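PDB 2NVV: acetyl-CoA hydrolase/transferase family protein from Porphyromonas gingivalis, which probably catalyses hydrolysis of acetyl-CoA or transfer of its coenzyme A to a carboxylate, and carries bound zinc. Local coordinates for residues E158-H163 with T212-D217; H171-P176 with L330-Y335. All coordinates share one frame; numbering follows the deposited sequence.

Contact 1: E158-H163 with T212-D217; sequences ELNDKH and TSEPND
Asn160 OD1 is gripped by two backbone N-H groups. Glu214 N donates across the contact at 2.8 Å from Asn160 OD1, with 168° at the hydrogen. Lys162 N, two residues along its own chain, closes an Asx turn. The two donors come from opposite faces of the Asn160 amide plane. CG lies anti to the backbone N (chi1 -156°), which carries the amide out to Glu214; the two side chains cross at about a right angle. Asn160 ND2 gives a hydrogen to Glu214 O at 3.2 Å, in the carbonyl plane on a lone pair, and another to Glu126 OE1. With OD1 and ND2 both bonded, the amide's rotation about chi2 is fixed.

Backbone pairing supplies the parallel bridge between Asn160 and Thr212: Thr212 N meets Leu159 O at 2.8 Å, and Asp161 N meets Thr212 O at 2.7 Å. This is where edge strand 206-212 leaves its neighbour 154-160 in the parallel N-terminal sheet. On the face of Asn160 and Thr212, Thr212 OG1 sits 3.3 Å from Asn160 CA. Beside them Thr212 CG2 packs on CG of Glu158, whose carboxylate turns to the backbone N of Lys33. Farther out, Lys162 NZ donates a hydrogen bond to Ser213 OG at 3.0 Å.

Past the bridge, then, an asparagine amide takes over the pairing of the two segments by bonding both the N-H and the C=O of Glu214.

Contact 2: H171-P176 with L330-Y335; sequences HDLCEP and LRPQEY
Tyr335 reaches from the first turn of a helix to the chain at Cys174-Pro176. From CB, with CG anti to the carbonyl carbon (chi1 -70°), the ring rises until CD1 and then CE1 pass Cys174 O, the CE1 of Tyr335 lying 3.3 Å from that oxygen. CZ comes between two neighbours, with Cys174 SG and Pro176 CD each 3.9 Å from Tyr335 CZ. The sulfur lies 4.4 Å from the ring centroid and 32° off its normal, an oblique sulfur-aromatic contact. At the tip, Tyr335 OH abuts Pro176 CD.

The helix starts just after Pro332, its N-cap residue, whose CD rests 3.4 Å from Asp172 O. Before it, a single bridge pairs the end of strand 328-330 with the loop that follows strand 154-160: Asp172 N donates to Leu330 O at 2.9 Å, nearly along the C=O axis. Arg331, extended from CG to NE, lies alongside Asp172 and forms a salt bridge, NH2 of Arg331 to OD2 of Asp172 at 3.3 Å, the flat groups turned 68° apart; Arg331 NE bonds Ser303 OG. Backbone N-H groups of Ile194 and Gly195 also hold the Asp172 carboxylate. Glu334 lays its carboxylate against Pro176 CD and takes Arg113 as its salt-bridge partner.

Overall arrangement
From the N terminus the chain builds the parallel sheet out to strand 154-160, whose end gives the first half of contact 1. The following loop gives the first half of contact 2 at 171-176, then the chain returns through strand 206-212 to 212-217, closing contact 1. Contact 2 closes much later, at 330-335, after 153 residues. The two therefore cross, since 171-176 falls between the halves of contact 1 and 330-335 beyond them. Contact 1 joins the end of strand 154-160 to the loop that leaves edge strand 206-212 toward helix 226-245; contact 2 ties the long loop after strand 154-160 to the start of helix 333-336, joining the two family regions. The centres of contacts 1 and 2 are about 22 Å apart.

Contact 1: E158-H163 with T212-D217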
loop_
_atom_site.group_PDB
_atom_site.type_symbol
_atom_site.label_atom_id
_atom_site.label_comp_id
_atom_site.label_asym_id
_atom_site.label_seq_id
_atom_site.Cartn_x
_atom_site.Cartn_y
_atom_site.Cartn_z
ATOM N N GLU A 158 -18.943 2.710 -30.173
ATOM C CA GLU A 158 -20.350 2.393 -29.990
ATOM C C GLU A 158 -21.045 3.703 -29.591
ATOM O O GLU A 158 -20.871 4.176 -28.475
ATOM C CB GLU A 158 -20.454 1.355 -28.880
ATOM C CG GLU A 158 -21.681 0.489 -28.895
ATOM C CD GLU A 158 -21.539 -0.722 -27.981
ATOM O OE1 GLU A 158 -20.870 -1.710 -28.366
ATOM O OE2 GLU A 158 -22.089 -0.672 -26.866
ATOM N N LEU A 159 -21.813 4.283 -30.513
ATOM C CA LEU A 159 -22.511 5.555 -30.285
ATOM C C LEU A 159 -23.893 5.362 -29.658
ATOM O O LEU A 159 -24.864 5.063 -30.360
ATOM C CB LEU A 159 -22.672 6.293 -31.612
ATOM C CG LEU A 159 -22.436 7.804 -31.695
ATOM C CD1 LEU A 159 -23.063 8.311 -32.975
ATOM C CD2 LEU A 159 -23.032 8.529 -30.516
ATOM N N ASN A 160 -23.983 5.562 -28.344
ATOM C CA ASN A 160 -25.237 5.377 -27.616
ATOM C C ASN A 160 -26.219 6.549 -27.698
ATOM O O ASN A 160 -25.892 7.681 -27.369
ATOM C CB ASN A 160 -24.939 5.079 -26.148
ATOM C CG ASN A 160 -26.061 4.335 -25.471
ATOM O OD1 ASN A 160 -27.227 4.511 -25.810
ATOM N ND2 ASN A 160 -25.719 3.501 -24.497
ATOM N N ASP A 161 -27.435 6.246 -28.130
ATOM C CA ASP A 161 -28.528 7.212 -28.257
ATOM C C ASP A 161 -28.875 7.915 -26.944
ATOM O O ASP A 161 -29.105 9.113 -26.906
ATOM C CB ASP A 161 -29.793 6.488 -28.722
ATOM C CG ASP A 161 -30.134 6.775 -30.150
ATOM O OD1 ASP A 161 -30.350 7.963 -30.461
ATOM O OD2 ASP A 161 -30.187 5.825 -30.960
ATOM N N LYS A 162 -28.922 7.130 -25.874
ATOM C CA LYS A 162 -29.300 7.598 -24.552
ATOM C C LYS A 162 -28.404 8.594 -23.825
ATOM O O LYS A 162 -28.815 9.178 -22.819
ATOM C CB LYS A 162 -29.539 6.381 -23.661
ATOM C CG LYS A 162 -30.642 5.459 -24.177
ATOM C CD LYS A 162 -31.872 6.259 -24.596
ATOM C CE LYS A 162 -33.144 5.438 -24.524
ATOM N NZ LYS A 162 -33.038 4.183 -25.306
ATOM N N HIS A 163 -27.187 8.798 -24.311
ATOM C CA HIS A 163 -26.296 9.741 -23.650
ATOM C C HIS A 163 -26.018 10.932 -24.551
ATOM O O HIS A 163 -25.357 10.802 -25.584
ATOM C CB HIS A 163 -25.002 9.048 -23.240
ATOM C CG HIS A 163 -25.210 7.928 -22.268
ATOM N ND1 HIS A 163 -25.448 6.626 -22.660
ATOM C CD2 HIS A 163 -25.244 7.920 -20.915
ATOM C CE1 HIS A 163 -25.617 5.867 -21.592
ATOM N NE2 HIS A 163 -25.499 6.630 -20.520
ATOM N N THR A 212 -26.048 2.640 -31.220
ATOM C CA THR A 212 -26.829 1.887 -30.249
ATOM C C THR A 212 -27.762 2.826 -29.503
ATOM O O THR A 212 -27.676 4.044 -29.630
ATOM C CB THR A 212 -25.933 1.182 -29.197
ATOM O OG1 THR A 212 -25.351 2.161 -28.329
ATOM C CG2 THR A 212 -24.820 0.391 -29.884
ATOM N N SER A 213 -28.667 2.241 -28.734
ATOM C CA SER A 213 -29.599 3.008 -27.927
ATOM C C SER A 213 -29.816 2.126 -26.723
ATOM O O SER A 213 -30.708 1.293 -26.703
ATOM C CB SER A 213 -30.909 3.234 -28.675
ATOM O OG SER A 213 -31.741 4.126 -27.955
ATOM N N GLU A 214 -28.965 2.287 -25.725
ATOM C CA GLU A 214 -29.049 1.467 -24.528
ATOM C C GLU A 214 -29.270 2.314 -23.281
ATOM O O GLU A 214 -28.421 3.117 -22.891
ATOM C CB GLU A 214 -27.767 0.631 -24.380
ATOM C CG GLU A 214 -27.444 -0.218 -25.603
ATOM C CD GLU A 214 -28.440 -1.341 -25.813
ATOM O OE1 GLU A 214 -28.545 -1.843 -26.951
ATOM O OE2 GLU A 214 -29.113 -1.734 -24.835
ATOM N N PRO A 215 -30.433 2.146 -22.640
ATOM C CA PRO A 215 -30.770 2.895 -21.430
ATOM C C PRO A 215 -30.140 2.273 -20.192
ATOM O O PRO A 215 -29.716 1.133 -20.227
ATOM C CB PRO A 215 -32.290 2.813 -21.399
ATOM C CG PRO A 215 -32.531 1.423 -21.907
ATOM C CD PRO A 215 -31.584 1.336 -23.090
ATOM N N ASN A 216 -30.080 3.044 -19.108
ATOM C CA ASN A 216 -29.532 2.580 -17.835
ATOM C C ASN A 216 -30.542 1.615 -17.235
ATOM O O ASN A 216 -31.748 1.735 -17.504
ATOM C CB ASN A 216 -29.350 3.754 -16.862
ATOM C CG ASN A 216 -28.010 4.450 -17.014
ATOM O OD1 ASN A 216 -27.581 4.790 -18.120
ATOM N ND2 ASN A 216 -27.343 4.683 -15.889
ATOM N N ASP A 217 -30.072 0.656 -16.437
ATOM C CA ASP A 217 -31.007 -0.267 -15.797
ATOM C C ASP A 217 -31.673 0.551 -14.704
ATOM O O ASP A 217 -31.188 1.636 -14.366
ATOM C CB ASP A 217 -30.287 -1.449 -15.150
ATOM C CG ASP A 217 -29.673 -2.389 -16.164
ATOM O OD1 ASP A 217 -28.639 -2.014 -16.777
ATOM O OD2 ASP A 217 -30.235 -3.502 -16.339
#

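Contact 2: H171-P176 with L330-Y335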
loop_
_atom_site.group_PDB
_atom_site.type_symbol
_atom_site.label_atom_id
_atom_site.label_comp_id
_atom_site.label_asym_id
_atom_site.label_seq_id
_atom_site.Cartn_x
_atom_site.Cartn_y
_atom_site.Cartn_z
ATOM N N HIS A 171 -16.271 15.225 -17.925
ATOM C CA HIS A 171 -15.112 14.350 -17.824
ATOM C C HIS A 171 -13.861 15.217 -17.818
ATOM O O HIS A 171 -13.868 16.349 -18.321
ATOM C CB HIS A 171 -15.027 13.382 -19.014
ATOM C CG HIS A 171 -16.335 12.784 -19.422
ATOM N ND1 HIS A 171 -17.196 13.404 -20.304
ATOM C CD2 HIS A 171 -16.935 11.620 -19.068
ATOM C CE1 HIS A 171 -18.266 12.650 -20.476
ATOM N NE2 HIS A 171 -18.133 11.562 -19.738
ATOM N N ASP A 172 -12.796 14.679 -17.240
ATOM C CA ASP A 172 -11.502 15.348 -17.188
ATOM C C ASP A 172 -10.553 14.224 -17.593
ATOM O O ASP A 172 -10.140 13.408 -16.775
ATOM C CB ASP A 172 -11.217 15.856 -15.772
ATOM C CG ASP A 172 -10.063 16.841 -15.727
ATOM O OD1 ASP A 172 -9.826 17.504 -16.755
ATOM O OD2 ASP A 172 -9.403 16.962 -14.673
ATOM N N LEU A 173 -10.253 14.172 -18.886
ATOM C CA LEU A 173 -9.411 13.118 -19.446
ATOM C C LEU A 173 -7.979 13.511 -19.747
ATOM O O LEU A 173 -7.720 14.583 -20.281
ATOM C CB LEU A 173 -10.033 12.565 -20.738
ATOM C CG LEU A 173 -11.426 11.914 -20.759
ATOM C CD1 LEU A 173 -11.650 11.067 -19.521
ATOM C CD2 LEU A 173 -12.473 12.979 -20.839
ATOM N N CYS A 174 -7.054 12.621 -19.401
ATOM C CA CYS A 174 -5.643 12.834 -19.664
ATOM C C CYS A 174 -4.787 11.723 -19.087
ATOM O O CYS A 174 -5.279 10.809 -18.424
ATOM C CB CYS A 174 -5.163 14.203 -19.128
ATOM S SG CYS A 174 -5.394 14.528 -17.351
ATOM N N GLU A 175 -3.494 11.815 -19.377
ATOM C CA GLU A 175 -2.497 10.877 -18.899
ATOM C C GLU A 175 -1.275 11.710 -18.610
ATOM O O GLU A 175 -1.046 12.723 -19.260
ATOM C CB GLU A 175 -2.137 9.863 -19.976
ATOM C CG GLU A 175 -3.258 8.939 -20.369
ATOM C CD GLU A 175 -2.825 7.949 -21.418
ATOM O OE1 GLU A 175 -2.496 8.395 -22.544
ATOM O OE2 GLU A 175 -2.811 6.731 -21.108
ATOM N N PRO A 176 -0.468 11.298 -17.627
ATOM C CA PRO A 176 0.739 12.062 -17.302
ATOM C C PRO A 176 1.930 11.516 -18.081
ATOM O O PRO A 176 1.864 10.431 -18.650
ATOM C CB PRO A 176 0.891 11.824 -15.808
ATOM C CG PRO A 176 0.487 10.389 -15.695
ATOM C CD PRO A 176 -0.744 10.287 -16.588
ATOM N N LEU A 330 -15.941 13.264 -13.826
ATOM C CA LEU A 330 -15.476 11.891 -13.978
ATOM C C LEU A 330 -14.043 11.860 -14.508
ATOM O O LEU A 330 -13.715 12.533 -15.490
ATOM C CB LEU A 330 -16.409 11.117 -14.909
ATOM C CG LEU A 330 -17.885 11.079 -14.502
ATOM C CD1 LEU A 330 -18.644 10.180 -15.445
ATOM C CD2 LEU A 330 -18.023 10.569 -13.094
ATOM N N ARG A 331 -13.201 11.066 -13.849
ATOM C CA ARG A 331 -11.790 10.951 -14.209
ATOM C C ARG A 331 -11.378 9.501 -14.475
ATOM O O ARG A 331 -12.096 8.556 -14.122
ATOM C CB ARG A 331 -10.917 11.484 -13.069
ATOM C CG ARG A 331 -11.332 12.822 -12.467
ATOM C CD ARG A 331 -10.592 13.027 -11.152
ATOM N NE ARG A 331 -10.968 14.248 -10.442
ATOM C CZ ARG A 331 -10.493 15.455 -10.734
ATOM N NH1 ARG A 331 -10.888 16.514 -10.035
ATOM N NH2 ARG A 331 -9.617 15.609 -11.723
ATOM N N PRO A 332 -10.215 9.307 -15.120
ATOM C CA PRO A 332 -9.753 7.943 -15.393
ATOM C C PRO A 332 -9.360 7.427 -14.020
ATOM O O PRO A 332 -8.997 8.217 -13.167
ATOM C CB PRO A 332 -8.538 8.164 -16.293
ATOM C CG PRO A 332 -8.820 9.494 -16.950
ATOM C CD PRO A 332 -9.350 10.293 -15.793
ATOM N N GLN A 333 -9.429 6.120 -13.799
ATOM C CA GLN A 333 -9.088 5.555 -12.491
ATOM C C GLN A 333 -7.633 5.842 -12.117
ATOM O O GLN A 333 -7.236 5.751 -10.950
ATOM C CB GLN A 333 -9.367 4.047 -12.481
ATOM C CG GLN A 333 -8.533 3.231 -13.450
ATOM C CD GLN A 333 -9.157 1.876 -13.733
ATOM O OE1 GLN A 333 -10.242 1.796 -14.312
ATOM N NE2 GLN A 333 -8.486 0.809 -13.321
ATOM N N GLU A 334 -6.833 6.205 -13.109
ATOM C CA GLU A 334 -5.444 6.530 -12.846
ATOM C C GLU A 334 -5.402 7.766 -11.970
ATOM O O GLU A 334 -4.475 7.955 -11.194
ATOM C CB GLU A 334 -4.696 6.789 -14.156
ATOM C CG GLU A 334 -3.369 7.505 -13.977
ATOM C CD GLU A 334 -2.415 7.286 -15.139
ATOM O OE1 GLU A 334 -2.867 7.269 -16.307
ATOM O OE2 GLU A 334 -1.203 7.139 -14.874
ATOM N N TYR A 335 -6.421 8.606 -12.099
ATOM C CA TYR A 335 -6.514 9.828 -11.305
ATOM C C TYR A 335 -7.503 9.740 -10.151
ATOM O O TYR A 335 -7.200 10.176 -9.053
ATOM C CB TYR A 335 -6.879 11.005 -12.189
ATOM C CG TYR A 335 -5.763 11.411 -13.115
ATOM C CD1 TYR A 335 -5.571 10.770 -14.342
ATOM C CD2 TYR A 335 -4.877 12.428 -12.751
ATOM C CE1 TYR A 335 -4.526 11.136 -15.179
ATOM C CE2 TYR A 335 -3.832 12.797 -13.577
ATOM C CZ TYR A 335 -3.658 12.154 -14.788
ATOM O OH TYR A 335 -2.616 12.544 -15.596
#